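Local coordinates for protein beta-Lactamase/D-Alanine Carboxypeptidase (Pseudomonas syringae pv. tomato, PDB 5EVI) that probably hydrolyses the beta-lactam ring of antibiotics to a substituted beta-amino acid, as expected of a class C beta-lactamase, at residues A78-A83 with Q180-A185; P184-N189 with G246-P251; E240-L245 with R254-T259. One frame throughout, in Å; residues are numbered along the deposited sequence.

Interaction 1: A78-A83 with Q180-A185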
ATOM      1  N   ALA D  78     -11.793  -4.423   1.007  1.00 21.33           N
ATOM      2  CA  ALA D  78     -13.052  -3.787   0.572  1.00 22.37           C
ATOM      3  C   ALA D  78     -13.565  -4.312  -0.788  1.00 22.81           C
ATOM      4  O   ALA D  78     -14.770  -4.580  -0.944  1.00 22.37           O
ATOM      5  CB  ALA D  78     -12.886  -2.284   0.532  1.00 22.56           C
ATOM      6  N   THR D  79     -12.668  -4.485  -1.765  1.00 23.27           N
ATOM      7  CA  THR D  79     -13.093  -5.016  -3.072  1.00 24.38           C
ATOM      8  C   THR D  79     -13.398  -6.521  -3.031  1.00 26.24           C
ATOM      9  O   THR D  79     -14.110  -7.025  -3.896  1.00 25.21           O
ATOM     10  CB  THR D  79     -12.071  -4.757  -4.199  1.00 24.16           C
ATOM     11  OG1 THR D  79     -10.855  -5.452  -3.919  1.00 23.73           O
ATOM     12  CG2 THR D  79     -11.818  -3.253  -4.376  1.00 23.67           C
ATOM     13  N   TRP D  80     -12.851  -7.232  -2.043  1.00 28.53           N
ATOM     14  CA  TRP D  80     -13.203  -8.638  -1.826  1.00 31.58           C
ATOM     15  C   TRP D  80     -14.619  -8.712  -1.233  1.00 34.10           C
ATOM     16  O   TRP D  80     -15.402  -9.572  -1.621  1.00 34.51           O
ATOM     17  CB  TRP D  80     -12.176  -9.318  -0.922  1.00 32.22           C
ATOM     18  CG  TRP D  80     -12.200 -10.831  -0.889  1.00 33.43           C
ATOM     19  CD1 TRP D  80     -12.490 -11.679  -1.918  1.00 34.07           C
ATOM     20  CD2 TRP D  80     -11.863 -11.658   0.228  1.00 34.32           C
ATOM     21  NE1 TRP D  80     -12.372 -12.988  -1.503  1.00 35.26           N
ATOM     22  CE2 TRP D  80     -11.983 -13.002  -0.191  1.00 34.68           C
ATOM     23  CE3 TRP D  80     -11.472 -11.392   1.546  1.00 34.15           C
ATOM     24  CZ2 TRP D  80     -11.741 -14.078   0.671  1.00 34.96           C
ATOM     25  CZ3 TRP D  80     -11.226 -12.451   2.396  1.00 34.76           C
ATOM     26  CH2 TRP D  80     -11.358 -13.779   1.962  1.00 35.43           C
ATOM     27  N   ALA D  81     -14.950  -7.799  -0.319  1.00 37.26           N
ATOM     28  CA  ALA D  81     -16.334  -7.670   0.171  1.00 40.85           C
ATOM     29  C   ALA D  81     -17.314  -7.384  -0.979  1.00 44.01           C
ATOM     30  O   ALA D  81     -18.384  -7.997  -1.048  1.00 42.75           O
ATOM     31  CB  ALA D  81     -16.433  -6.591   1.242  1.00 40.68           C
ATOM     32  N   GLN D  82     -16.924  -6.477  -1.879  1.00 48.76           N
ATOM     33  CA  GLN D  82     -17.707  -6.157  -3.088  1.00 53.79           C
ATOM     34  C   GLN D  82     -17.893  -7.356  -4.024  1.00 54.65           C
ATOM     35  O   GLN D  82     -18.981  -7.560  -4.569  1.00 54.49           O
ATOM     36  CB  GLN D  82     -17.060  -5.012  -3.884  1.00 56.38           C
ATOM     37  CG  GLN D  82     -17.920  -4.507  -5.040  1.00 91.86           C
ATOM     38  CD  GLN D  82     -17.379  -3.249  -5.690  1.00127.99           C
ATOM     39  OE1 GLN D  82     -16.171  -3.012  -5.705  1.00141.12           O
ATOM     40  NE2 GLN D  82     -18.274  -2.440  -6.248  1.00141.33           N
ATOM     41  N   ALA D  83     -16.823  -8.122  -4.221  1.00 55.41           N
ATOM     42  CA  ALA D  83     -16.860  -9.346  -5.033  1.00 56.51           C
ATOM     43  C   ALA D  83     -17.804 -10.419  -4.476  1.00 57.18           C
ATOM     44  O   ALA D  83     -18.337 -11.219  -5.242  1.00 57.32           O
ATOM     45  CB  ALA D  83     -15.459  -9.920  -5.181  1.00 56.22           C
ATOM     46  N   GLN D 180      -7.110 -13.735   9.379  1.00 29.86           N
ATOM     47  CA  GLN D 180      -7.750 -15.047   9.272  1.00 30.99           C
ATOM     48  C   GLN D 180      -8.465 -15.304   7.947  1.00 30.70           C
ATOM     49  O   GLN D 180      -8.772 -16.460   7.646  1.00 29.54           O
ATOM     50  CB  GLN D 180      -8.763 -15.233  10.411  1.00 32.30           C
ATOM     51  CG  GLN D 180      -8.172 -15.117  11.805  1.00 34.14           C
ATOM     52  CD  GLN D 180      -6.984 -16.034  11.987  1.00 35.61           C
ATOM     53  OE1 GLN D 180      -5.896 -15.587  12.341  1.00 36.66           O
ATOM     54  NE2 GLN D 180      -7.178 -17.326  11.697  1.00 36.84           N
ATOM     55  N   ARG D 181      -8.745 -14.247   7.179  1.00 29.18           N
ATOM     56  CA  ARG D 181      -9.506 -14.376   5.935  1.00 29.40           C
ATOM     57  C   ARG D 181      -8.714 -13.962   4.691  1.00 28.00           C
ATOM     58  O   ARG D 181      -8.500 -14.792   3.831  1.00 27.20           O
ATOM     59  CB  ARG D 181     -10.821 -13.597   6.034  1.00 30.03           C
ATOM     60  CG  ARG D 181     -11.911 -14.305   6.818  1.00 31.52           C
ATOM     61  CD  ARG D 181     -12.528 -15.452   6.022  1.00 33.26           C
ATOM     62  NE  ARG D 181     -13.863 -15.776   6.516  1.00 36.14           N
ATOM     63  CZ  ARG D 181     -14.136 -16.438   7.647  1.00 37.29           C
ATOM     64  NH1 ARG D 181     -15.410 -16.654   7.969  1.00 38.89           N
ATOM     65  NH2 ARG D 181     -13.167 -16.877   8.464  1.00 37.33           N
ATOM     66  N   LEU D 182      -8.275 -12.702   4.594  1.00 26.41           N
ATOM     67  CA  LEU D 182      -7.614 -12.226   3.359  1.00 26.49           C
ATOM     68  C   LEU D 182      -6.210 -12.799   3.157  1.00 26.95           C
ATOM     69  O   LEU D 182      -5.895 -13.276   2.055  1.00 27.97           O
ATOM     70  CB  LEU D 182      -7.556 -10.694   3.290  1.00 25.36           C
ATOM     71  CG  LEU D 182      -6.880 -10.104   2.028  1.00 24.97           C
ATOM     72  CD1 LEU D 182      -7.743 -10.264   0.783  1.00 24.58           C
ATOM     73  CD2 LEU D 182      -6.486  -8.655   2.250  1.00 24.78           C
ATOM     74  N   PHE D 183      -5.374 -12.723   4.199  1.00 26.60           N
ATOM     75  CA  PHE D 183      -3.981 -13.198   4.121  1.00 27.15           C
ATOM     76  C   PHE D 183      -3.907 -14.720   3.850  1.00 27.26           C
ATOM     77  O   PHE D 183      -3.170 -15.135   2.945  1.00 26.39           O
ATOM     78  CB  PHE D 183      -3.137 -12.813   5.363  1.00 26.53           C
ATOM     79  CG  PHE D 183      -3.011 -11.320   5.642  1.00 26.26           C
ATOM     80  CD1 PHE D 183      -3.198 -10.343   4.656  1.00 26.87           C
ATOM     81  CD2 PHE D 183      -2.632 -10.901   6.922  1.00 26.48           C
ATOM     82  CE1 PHE D 183      -3.056  -8.983   4.957  1.00 27.25           C
ATOM     83  CE2 PHE D 183      -2.465  -9.547   7.226  1.00 26.25           C
ATOM     84  CZ  PHE D 183      -2.690  -8.585   6.243  1.00 26.45           C
ATOM     85  N   PRO D 184      -4.679 -15.550   4.596  1.00 28.31           N
ATOM     86  CA  PRO D 184      -4.788 -16.966   4.201  1.00 29.34           C
ATOM     87  C   PRO D 184      -5.334 -17.200   2.788  1.00 29.32           C
ATOM     88  O   PRO D 184      -4.772 -18.016   2.048  1.00 28.73           O
ATOM     89  CB  PRO D 184      -5.733 -17.550   5.257  1.00 29.37           C
ATOM     90  CG  PRO D 184      -5.462 -16.736   6.466  1.00 29.58           C
ATOM     91  CD  PRO D 184      -5.262 -15.338   5.936  1.00 29.31           C
ATOM     92  N   ALA D 185      -6.405 -16.505   2.421  1.00 29.93           N
ATOM     93  CA  ALA D 185      -7.008 -16.644   1.079  1.00 30.53           C
ATOM     94  C   ALA D 185      -6.042 -16.308  -0.063  1.00 30.98           C
ATOM     95  O   ALA D 185      -6.146 -16.885  -1.145  1.00 30.96           O
ATOM     96  CB  ALA D 185      -8.268 -15.791   0.960  1.00 30.84           C
TER

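Interaction 2: P184-N189 with G246-P251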
ATOM      1  N   PRO D 184      -4.679 -15.550   4.596  1.00 28.31           N
ATOM      2  CA  PRO D 184      -4.788 -16.966   4.201  1.00 29.34           C
ATOM      3  C   PRO D 184      -5.334 -17.200   2.788  1.00 29.32           C
ATOM      4  O   PRO D 184      -4.772 -18.016   2.048  1.00 28.73           O
ATOM      5  CB  PRO D 184      -5.733 -17.550   5.257  1.00 29.37           C
ATOM      6  CG  PRO D 184      -5.462 -16.736   6.466  1.00 29.58           C
ATOM      7  CD  PRO D 184      -5.262 -15.338   5.936  1.00 29.31           C
ATOM      8  N   ALA D 185      -6.405 -16.505   2.421  1.00 29.93           N
ATOM      9  CA  ALA D 185      -7.008 -16.644   1.079  1.00 30.53           C
ATOM     10  C   ALA D 185      -6.042 -16.308  -0.063  1.00 30.98           C
ATOM     11  O   ALA D 185      -6.146 -16.885  -1.145  1.00 30.96           O
ATOM     12  CB  ALA D 185      -8.268 -15.791   0.960  1.00 30.84           C
ATOM     13  N   LEU D 186      -5.118 -15.377   0.187  1.00 32.44           N
ATOM     14  CA  LEU D 186      -4.075 -14.998  -0.783  1.00 33.65           C
ATOM     15  C   LEU D 186      -2.806 -15.857  -0.732  1.00 34.94           C
ATOM     16  O   LEU D 186      -1.929 -15.689  -1.577  1.00 35.42           O
ATOM     17  CB  LEU D 186      -3.693 -13.524  -0.604  1.00 33.34           C
ATOM     18  CG  LEU D 186      -4.781 -12.525  -1.002  1.00 33.63           C
ATOM     19  CD1 LEU D 186      -4.424 -11.127  -0.527  1.00 34.28           C
ATOM     20  CD2 LEU D 186      -5.017 -12.529  -2.508  1.00 33.78           C
ATOM     21  N   GLY D 187      -2.693 -16.753   0.245  1.00 35.81           N
ATOM     22  CA  GLY D 187      -1.494 -17.556   0.419  1.00 37.87           C
ATOM     23  C   GLY D 187      -0.330 -16.791   1.031  1.00 39.21           C
ATOM     24  O   GLY D 187       0.821 -17.184   0.855  1.00 38.28           O
ATOM     25  N   LEU D 188      -0.633 -15.707   1.748  1.00 40.99           N
ATOM     26  CA  LEU D 188       0.366 -14.930   2.479  1.00 42.73           C
ATOM     27  C   LEU D 188       0.388 -15.374   3.939  1.00 44.45           C
ATOM     28  O   LEU D 188      -0.385 -14.872   4.755  1.00 44.51           O
ATOM     29  CB  LEU D 188       0.041 -13.435   2.396  1.00 43.16           C
ATOM     30  CG  LEU D 188      -0.087 -12.806   1.006  1.00 43.65           C
ATOM     31  CD1 LEU D 188      -0.095 -11.288   1.131  1.00 44.29           C
ATOM     32  CD2 LEU D 188       1.032 -13.262   0.085  1.00 43.91           C
ATOM     33  N   ASN D 189       1.280 -16.311   4.254  1.00 45.21           N
ATOM     34  CA  ASN D 189       1.341 -16.931   5.580  1.00 46.66           C
ATOM     35  C   ASN D 189       2.547 -16.462   6.427  1.00 45.97           C
ATOM     36  O   ASN D 189       3.011 -17.173   7.323  1.00 45.68           O
ATOM     37  CB  ASN D 189       1.281 -18.458   5.428  1.00 47.82           C
ATOM     38  CG  ASN D 189      -0.011 -18.923   4.767  1.00 49.22           C
ATOM     39  OD1 ASN D 189       0.004 -19.459   3.657  1.00 51.00           O
ATOM     40  ND2 ASN D 189      -1.140 -18.695   5.438  1.00 49.82           N
ATOM     41  N   GLY D 246      -2.022 -16.142  -9.814  1.00 54.56           N
ATOM     42  CA  GLY D 246      -2.436 -16.927  -8.650  1.00 53.91           C
ATOM     43  C   GLY D 246      -3.457 -18.040  -8.858  1.00 52.87           C
ATOM     44  O   GLY D 246      -3.469 -19.003  -8.093  1.00 52.81           O
ATOM     45  N   GLN D 247      -4.309 -17.906  -9.876  1.00 51.47           N
ATOM     46  CA  GLN D 247      -5.440 -18.824 -10.119  1.00 49.98           C
ATOM     47  C   GLN D 247      -6.409 -18.925  -8.925  1.00 47.02           C
ATOM     48  O   GLN D 247      -6.901 -20.010  -8.593  1.00 44.96           O
ATOM     49  CB  GLN D 247      -4.955 -20.224 -10.536  1.00 51.82           C
ATOM     50  CG  GLN D 247      -4.094 -20.250 -11.779  1.00 52.04           C
ATOM     51  CD  GLN D 247      -3.682 -21.658 -12.154  1.00 66.36           C
ATOM     52  OE1 GLN D 247      -2.893 -22.289 -11.455  1.00 72.92           O
ATOM     53  NE2 GLN D 247      -4.207 -22.157 -13.261  1.00 73.23           N
ATOM     54  N   TYR D 248      -6.704 -17.783  -8.301  1.00 43.34           N
ATOM     55  CA  TYR D 248      -7.668 -17.742  -7.194  1.00 41.32           C
ATOM     56  C   TYR D 248      -9.065 -17.942  -7.776  1.00 39.70           C
ATOM     57  O   TYR D 248      -9.241 -17.895  -8.996  1.00 38.64           O
ATOM     58  CB  TYR D 248      -7.601 -16.413  -6.425  1.00 41.29           C
ATOM     59  CG  TYR D 248      -6.230 -16.087  -5.876  1.00 40.86           C
ATOM     60  CD1 TYR D 248      -5.782 -16.658  -4.688  1.00 41.41           C
ATOM     61  CD2 TYR D 248      -5.380 -15.206  -6.543  1.00 41.22           C
ATOM     62  CE1 TYR D 248      -4.523 -16.371  -4.182  1.00 41.18           C
ATOM     63  CE2 TYR D 248      -4.123 -14.909  -6.043  1.00 41.19           C
ATOM     64  CZ  TYR D 248      -3.697 -15.495  -4.865  1.00 41.75           C
ATOM     65  OH  TYR D 248      -2.452 -15.201  -4.361  1.00 42.11           O
ATOM     66  N   ASP D 249     -10.055 -18.152  -6.913  1.00 37.92           N
ATOM     67  CA  ASP D 249     -11.443 -18.212  -7.384  1.00 37.14           C
ATOM     68  C   ASP D 249     -11.865 -16.831  -7.923  1.00 35.28           C
ATOM     69  O   ASP D 249     -11.134 -15.856  -7.773  1.00 33.57           O
ATOM     70  CB  ASP D 249     -12.406 -18.790  -6.324  1.00 37.69           C
ATOM     71  CG  ASP D 249     -12.526 -17.936  -5.063  1.00 38.39           C
ATOM     72  OD1 ASP D 249     -11.858 -16.892  -4.928  1.00 38.13           O
ATOM     73  OD2 ASP D 249     -13.331 -18.328  -4.199  1.00 40.40           O
ATOM     74  N   ALA D 250     -13.017 -16.763  -8.582  1.00 34.21           N
ATOM     75  CA  ALA D 250     -13.407 -15.549  -9.293  1.00 32.86           C
ATOM     76  C   ALA D 250     -13.640 -14.337  -8.371  1.00 31.69           C
ATOM     77  O   ALA D 250     -13.242 -13.226  -8.728  1.00 29.66           O
ATOM     78  CB  ALA D 250     -14.623 -15.807 -10.188  1.00 33.16           C
ATOM     79  N   PRO D 251     -14.264 -14.540  -7.181  1.00 30.88           N
ATOM     80  CA  PRO D 251     -14.387 -13.372  -6.289  1.00 30.26           C
ATOM     81  C   PRO D 251     -13.052 -12.757  -5.864  1.00 28.88           C
ATOM     82  O   PRO D 251     -12.925 -11.535  -5.865  1.00 29.51           O
ATOM     83  CB  PRO D 251     -15.144 -13.922  -5.076  1.00 31.19           C
ATOM     84  CG  PRO D 251     -15.946 -15.057  -5.623  1.00 31.06           C
ATOM     85  CD  PRO D 251     -15.088 -15.668  -6.703  1.00 31.43           C
TER

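Interaction 3: E240-L245 with R254-T259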
ATOM      1  N   GLU D 240       2.548 -10.727  -7.398  1.00 41.95           N
ATOM      2  CA  GLU D 240       2.176 -11.749  -8.380  1.00 43.51           C
ATOM      3  C   GLU D 240       0.660 -12.002  -8.452  1.00 43.02           C
ATOM      4  O   GLU D 240       0.133 -12.274  -9.535  1.00 42.46           O
ATOM      5  CB  GLU D 240       2.946 -13.046  -8.138  1.00 44.69           C
ATOM      6  CG  GLU D 240       4.389 -12.938  -8.597  1.00 46.12           C
ATOM      7  CD  GLU D 240       5.224 -14.151  -8.249  1.00 48.03           C
ATOM      8  OE1 GLU D 240       4.676 -15.275  -8.163  1.00 50.24           O
ATOM      9  OE2 GLU D 240       6.443 -13.977  -8.066  1.00 48.85           O
ATOM     10  N   ALA D 241      -0.029 -11.893  -7.315  1.00 42.87           N
ATOM     11  CA  ALA D 241      -1.499 -11.915  -7.291  1.00 42.96           C
ATOM     12  C   ALA D 241      -2.090 -10.778  -8.133  1.00 42.68           C
ATOM     13  O   ALA D 241      -3.038 -10.995  -8.885  1.00 40.69           O
ATOM     14  CB  ALA D 241      -2.026 -11.846  -5.859  1.00 42.66           C
ATOM     15  N   ASN D 242      -1.511  -9.582  -8.009  1.00 42.72           N
ATOM     16  CA  ASN D 242      -1.923  -8.423  -8.824  1.00 43.85           C
ATOM     17  C   ASN D 242      -1.514  -8.498 -10.302  1.00 45.63           C
ATOM     18  O   ASN D 242      -2.217  -7.967 -11.165  1.00 45.56           O
ATOM     19  CB  ASN D 242      -1.418  -7.121  -8.198  1.00 43.14           C
ATOM     20  CG  ASN D 242      -2.260  -6.696  -7.018  1.00 42.63           C
ATOM     21  OD1 ASN D 242      -3.366  -6.191  -7.202  1.00 42.91           O
ATOM     22  ND2 ASN D 242      -1.762  -6.920  -5.805  1.00 42.47           N
ATOM     23  N   ILE D 243      -0.379  -9.133 -10.586  1.00 46.90           N
ATOM     24  CA  ILE D 243       0.025  -9.419 -11.966  1.00 49.46           C
ATOM     25  C   ILE D 243      -0.995 -10.352 -12.633  1.00 51.62           C
ATOM     26  O   ILE D 243      -1.336 -10.154 -13.799  1.00 51.40           O
ATOM     27  CB  ILE D 243       1.453 -10.021 -12.023  1.00 50.06           C
ATOM     28  CG1 ILE D 243       2.489  -8.950 -11.660  1.00 50.93           C
ATOM     29  CG2 ILE D 243       1.777 -10.578 -13.406  1.00 50.53           C
ATOM     30  CD1 ILE D 243       3.776  -9.503 -11.086  1.00 50.86           C
ATOM     31  N   GLY D 244      -1.473 -11.347 -11.881  1.00 53.33           N
ATOM     32  CA  GLY D 244      -2.460 -12.326 -12.354  1.00 54.95           C
ATOM     33  C   GLY D 244      -1.872 -13.709 -12.583  1.00 56.28           C
ATOM     34  O   GLY D 244      -2.086 -14.305 -13.642  1.00 58.13           O
ATOM     35  N   LEU D 245      -1.144 -14.219 -11.586  1.00 57.34           N
ATOM     36  CA  LEU D 245      -0.500 -15.541 -11.646  1.00 57.88           C
ATOM     37  C   LEU D 245      -1.087 -16.568 -10.662  1.00 56.31           C
ATOM     38  O   LEU D 245      -0.695 -17.739 -10.686  1.00 55.59           O
ATOM     39  CB  LEU D 245       1.000 -15.399 -11.358  1.00 59.98           C
ATOM     40  CG  LEU D 245       1.788 -14.277 -12.042  1.00 69.98           C
ATOM     41  CD1 LEU D 245       3.264 -14.367 -11.682  1.00 76.68           C
ATOM     42  CD2 LEU D 245       1.614 -14.316 -13.548  1.00 76.88           C
ATOM     43  N   ARG D 254     -11.371 -11.220  -8.938  1.00 22.13           N
ATOM     44  CA  ARG D 254     -12.032  -9.927  -9.143  1.00 21.71           C
ATOM     45  C   ARG D 254     -11.568  -8.865  -8.138  1.00 20.34           C
ATOM     46  O   ARG D 254     -11.369  -7.707  -8.524  1.00 19.27           O
ATOM     47  CB  ARG D 254     -13.539 -10.091  -9.054  1.00 22.18           C
ATOM     48  CG  ARG D 254     -14.280  -8.819  -9.338  1.00 22.22           C
ATOM     49  CD  ARG D 254     -15.689  -8.833  -8.815  1.00 22.53           C
ATOM     50  NE  ARG D 254     -16.227  -7.478  -8.781  1.00 22.55           N
ATOM     51  CZ  ARG D 254     -17.503  -7.185  -8.580  1.00 22.11           C
ATOM     52  NH1 ARG D 254     -17.873  -5.918  -8.573  1.00 22.88           N
ATOM     53  NH2 ARG D 254     -18.415  -8.144  -8.417  1.00 21.60           N
ATOM     54  N   ALA D 255     -11.435  -9.267  -6.866  1.00 19.89           N
ATOM     55  CA  ALA D 255     -10.951  -8.374  -5.780  1.00 19.78           C
ATOM     56  C   ALA D 255      -9.608  -7.766  -6.080  1.00 19.77           C
ATOM     57  O   ALA D 255      -9.437  -6.561  -5.927  1.00 19.45           O
ATOM     58  CB  ALA D 255     -10.899  -9.094  -4.439  1.00 20.28           C
ATOM     59  N   LEU D 256      -8.640  -8.580  -6.489  1.00 19.46           N
ATOM     60  CA  LEU D 256      -7.318  -8.042  -6.828  1.00 19.67           C
ATOM     61  C   LEU D 256      -7.393  -7.058  -8.008  1.00 19.68           C
ATOM     62  O   LEU D 256      -6.769  -6.008  -7.966  1.00 20.73           O
ATOM     63  CB  LEU D 256      -6.335  -9.171  -7.158  1.00 19.96           C
ATOM     64  CG  LEU D 256      -6.052 -10.173  -6.025  1.00 19.98           C
ATOM     65  CD1 LEU D 256      -5.717 -11.547  -6.600  1.00 19.95           C
ATOM     66  CD2 LEU D 256      -4.965  -9.684  -5.084  1.00 20.22           C
ATOM     67  N   SER D 257      -8.157  -7.410  -9.045  1.00 19.88           N
ATOM     68  CA  SER D 257      -8.241  -6.611 -10.272  1.00 19.68           C
ATOM     69  C   SER D 257      -8.948  -5.267 -10.034  1.00 19.13           C
ATOM     70  O   SER D 257      -8.502  -4.210 -10.528  1.00 18.83           O
ATOM     71  CB  SER D 257      -8.977  -7.412 -11.349  1.00 20.29           C
ATOM     72  OG  SER D 257      -9.022  -6.699 -12.561  1.00 21.27           O
ATOM     73  N   ASP D 258     -10.035  -5.298  -9.256  1.00 18.66           N
ATOM     74  CA  ASP D 258     -10.843  -4.073  -9.025  1.00 18.12           C
ATOM     75  C   ASP D 258     -10.117  -2.967  -8.233  1.00 17.65           C
ATOM     76  O   ASP D 258     -10.431  -1.775  -8.400  1.00 16.10           O
ATOM     77  CB  ASP D 258     -12.210  -4.395  -8.382  1.00 18.67           C
ATOM     78  CG  ASP D 258     -13.132  -5.227  -9.307  1.00 19.72           C
ATOM     79  OD1 ASP D 258     -12.774  -5.400 -10.500  1.00 20.30           O
ATOM     80  OD2 ASP D 258     -14.204  -5.716  -8.839  1.00 19.59           O
ATOM     81  N   THR D 259      -9.141  -3.329  -7.399  1.00 17.26           N
ATOM     82  CA  THR D 259      -8.306  -2.316  -6.739  1.00 16.96           C
ATOM     83  C   THR D 259      -7.460  -1.503  -7.736  1.00 17.18           C
ATOM     84  O   THR D 259      -7.140  -0.382  -7.430  1.00 16.73           O
ATOM     85  CB  THR D 259      -7.380  -2.873  -5.631  1.00 16.68           C
ATOM     86  OG1 THR D 259      -6.416  -3.777  -6.198  1.00 16.92           O
ATOM     87  CG2 THR D 259      -8.190  -3.578  -4.518  1.00 16.47           C
TER
HETATM   88  O   HOH W   1      -4.567  -5.394  -4.716  1.00 21.13           O

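Interaction 1: A78-A83 with Q180-A185
W80 points from helix 70-83 at helix 174-186, and its indole reaches R181, L182 and A185 there. With CG anti to the backbone N (chi1 -165°), the indole extends across the gap, and its six-membered ring arrives at the R181-L182 backbone. Near the ring fusion, W80 CE3 lies 4.0 Å from L182 CD1; the two side chains run past one another head to tail. One atom further on, W80 CZ3 comes to 3.7 Å from L182 N, obliquely to the ring. Here R181 CB also lies in the indole plane, at the ring's edge and 3.8 Å from W80 CZ3. The axes of the two short segments are 11.8 Å apart and cross at 92°, so one large residue spans the gap between nearly perpendicular helices in the helical region of the class C beta-lactamase fold. The probable SxxK signature of the family runs into the start of helix 70-83. At the outer end of the benzo ring, W80 CH2 approaches R181 O to 3.6 Å, while CH2 and CZ2 of W80 share the methyl CB of A185, at 3.8 and 3.9 Å. R181 O is itself held within its helix by A185 N. The guanidinium end of R181 leads away from the tryptophan. Elsewhere on W80, L252 and A255 of helix 250-258 pack against the side chain.

Interaction 2: P184-N189 with G246-P251
Y248 lays one face of its phenol ring against L186, whose CD2 methyl lies over that face, toward the rim, 4.0 Å from Y248 CZ. The two side chains cross at about a right angle, and L186 CD2 is close to the phenol oxygen as well as to CZ. The opposite face is backed by the tyrosine's own loop, where G246 C sits 4.1 Å above the ring plane, again offset toward the rim. With chi1 at -57°, CG stands beside the backbone N, consistent with the ring folding back over G246. Y248 OH donates to L186 O at 2.9 Å. The angle at this carbonyl is 124° and the donor is tilted 32° from the carbonyl plane. A185 O approaches the same ring obliquely, 3.5 Å from Y248 CE1. The phenol therefore meets the A185 and L186 carbonyls in the last turn of helix 174-186. That turn ends in a Schellman motif at G187, which has positive phi: G187 N bonds to P184 O at 3.0 Å, and L188 N probably bonds to F183 O. On the other segment, D249 is the N-cap of helix 250-258, and Y248 N is held by Q253 OE1. The tyrosine thus fills the junction of three helices: the end of 174-186, R237 and A241 of helix 232-243, and L256 of helix 250-258.

Interaction 3: E240-L245 with R254-T259
N242 OD1 is gripped by two donors: a water, 2.9 Å away, that carries the contact across to T259, and R260 NH1. The same water also donates to T259 OG1 at 2.9 Å, bridging two oxygens whose side chains cross at about a right angle and lie too far apart for a direct bond. T259 OG1, at chi1 64°, sits between its backbone N and carbonyl carbon, where it can turn back into the helix; it donates to L256 O, again at 2.9 Å, with the donor tilted 31° from the carbonyl plane. That hydroxyl therefore accepts on one side of the relay and donates on the other. N242 OD1 also lies 3.5 Å from L256 O, but both are acceptors, so this is proximity without a bond; the hydrogens come from the water and from R260, and the nearby arginine charge would probably polarise the amide oxygen further. The other end of the amide is tied back to its own helix by N242 ND2 to F238 O, which, with the bonds to OD1, helps hold the amide's rotation.

Beside this polar strip, L256 is turned toward helix 232-243 and grasps A241 with both branches: L256 CD2 packs on A241 CB at 3.7 Å, while L256 CD1 approaches A241 O at 3.6 Å. Further round helix 250-258, R254 NE forms a salt bridge with D258 OD2 (2.7 Å).

Helix 232-243 stops just past this contact. G244, with phi 108°, is the C-prime residue of a Schellman motif in which L245 N reaches E240 O at 3.1 Å. Such an ending is characteristic of a helix ended by a glycine with positive phi, the chain then passing into a short connection, here joining two consecutive helices of the class C beta-lactamase fold.

Helix 250-258 ties the three contacts together: the loop leading into it belongs to interaction 2, its later turns to interaction 3, and its flank borders interaction 1. Interactions 1 and 2 share P184 and A185 and use successive parts of helix 174-186. Both are only partly buried, and each rests on one aromatic ring, with van der Waals packing in the first, some of it on backbone atoms, and a phenol hydrogen bond as anchor in the second. Interaction 3 is fully buried, and there a water relay replaces direct polar bonding. Direct contacts join them: T79 OG1 bonds to A255 O, and L256 packs against both Y248 and L186.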